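Local coordinates for protein ORF14 (Streptomyces clavuligerus, PDB 2WPX) that binds acetyl coenzyme A, belongs to the clavulanic acid biosynthesis pathway and, as a tandem GNAT protein, probably acts as an acyltransferase, at residues A[308-311]-A[312-315]. Numbering follows the deposited sequence.
Sequences EDNH and PMIA
The imidazole of His311 meets Pro312 obliquely, through the proline CD, while the carbonyl oxygen of Asp309 lies 3.4 Å above one face of the ring, displaced toward its rim. The carboxamide of Asn310 brings OD1 to 3.5 Å from CD of Pro312, the side chains of Asn310 and Pro312 crossing at about a right angle, and ND2 of Asn310 lies 4.0 Å from CG of Met313. With its CG opposite the backbone N (chi1 -162°), Asn310 turns its amide forward to the first helical turn; the side chains of Asn310 and Met313 lie side by side and point the same way.

Asn310 holds the N-cap position and is also the centre of an inverse gamma turn, spanned by a weak hydrogen bond from His311 N to Asp309 O. Behind it the helix opens with two backbone bonds of i to i+4 spacing: Ile314 N to Asn310 O at 3.1 Å, nearly straight, and Ala315 N to His311 O at 2.6 Å. Pro312, with no N-H to give, fits the first turn, where that donor is not needed. Ile314 reaches back across the cap; an extended chi2 (177°) carries its CD1 to within 3.7 Å of Glu308 O.

Glu308 ties the loop to neighbouring strands, with OE1 in a salt bridge with Arg327 of strand 323-334 and OE2 in a weak hydrogen bond with Ala155 N in strand 149-162. This surface turn joins strand 301-307 to helix 311-319, and Met313 and Ile314 touch Asn306 of the preceding strand.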
# COMPACT_ATOMS: atom_id res chain seq x y z
N GLU A 308 -0.46 14.27 -0.87
CA GLU A 308 -0.22 15.47 -0.06
C GLU A 308 -1.11 16.65 -0.49
O GLU A 308 -1.21 17.62 0.25
CB GLU A 308 1.25 15.86 -0.12
CG GLU A 308 1.66 16.08 -1.56
CD GLU A 308 3.14 16.29 -1.76
OE1 GLU A 308 3.91 16.17 -0.78
OE2 GLU A 308 3.53 16.55 -2.93
N ASP A 309 -1.77 16.56 -1.65
CA ASP A 309 -2.71 17.63 -2.04
C ASP A 309 -4.15 17.36 -1.65
O ASP A 309 -5.02 18.17 -1.88
CB ASP A 309 -2.62 17.97 -3.54
CG ASP A 309 -3.08 16.83 -4.42
OD1 ASP A 309 -3.50 17.09 -5.57
OD2 ASP A 309 -3.04 15.67 -3.98
N ASN A 310 -4.41 16.21 -1.04
CA ASN A 310 -5.75 15.93 -0.53
C ASN A 310 -6.05 16.55 0.85
O ASN A 310 -6.30 15.83 1.81
CB ASN A 310 -6.04 14.44 -0.48
CG ASN A 310 -7.55 14.16 -0.37
OD1 ASN A 310 -8.33 15.09 -0.06
ND2 ASN A 310 -7.98 12.92 -0.62
N HIS A 311 -6.05 17.87 0.93
CA HIS A 311 -6.17 18.60 2.20
C HIS A 311 -7.33 18.20 3.08
O HIS A 311 -7.15 17.99 4.28
CB HIS A 311 -6.16 20.11 1.90
CG HIS A 311 -4.97 20.50 1.11
ND1 HIS A 311 -3.68 20.23 1.54
CD2 HIS A 311 -4.86 21.05 -0.12
CE1 HIS A 311 -2.83 20.63 0.62
NE2 HIS A 311 -3.52 21.13 -0.40
N PRO A 312 -8.53 18.09 2.49
CA PRO A 312 -9.75 17.65 3.20
C PRO A 312 -9.56 16.37 4.08
O PRO A 312 -9.81 16.41 5.30
CB PRO A 312 -10.73 17.44 2.08
CG PRO A 312 -10.22 18.37 0.96
CD PRO A 312 -8.76 18.33 1.05
N MET A 313 -9.12 15.25 3.48
CA MET A 313 -8.89 14.03 4.24
C MET A 313 -7.70 14.18 5.15
O MET A 313 -7.67 13.63 6.26
CB MET A 313 -8.72 12.76 3.37
CG MET A 313 -9.99 12.18 2.71
SD MET A 313 -11.62 12.68 3.40
CE MET A 313 -11.78 11.61 4.82
N ILE A 314 -6.68 14.91 4.71
CA ILE A 314 -5.59 15.21 5.66
C ILE A 314 -6.14 15.94 6.92
O ILE A 314 -5.80 15.63 8.08
CB ILE A 314 -4.50 16.04 4.99
CG1 ILE A 314 -3.70 15.13 4.01
CG2 ILE A 314 -3.60 16.62 6.03
CD1 ILE A 314 -2.60 15.87 3.18
N ALA A 315 -6.99 16.93 6.70
CA ALA A 315 -7.62 17.64 7.81
C ALA A 315 -8.43 16.68 8.68
O ALA A 315 -8.37 16.71 9.90
CB ALA A 315 -8.47 18.74 7.28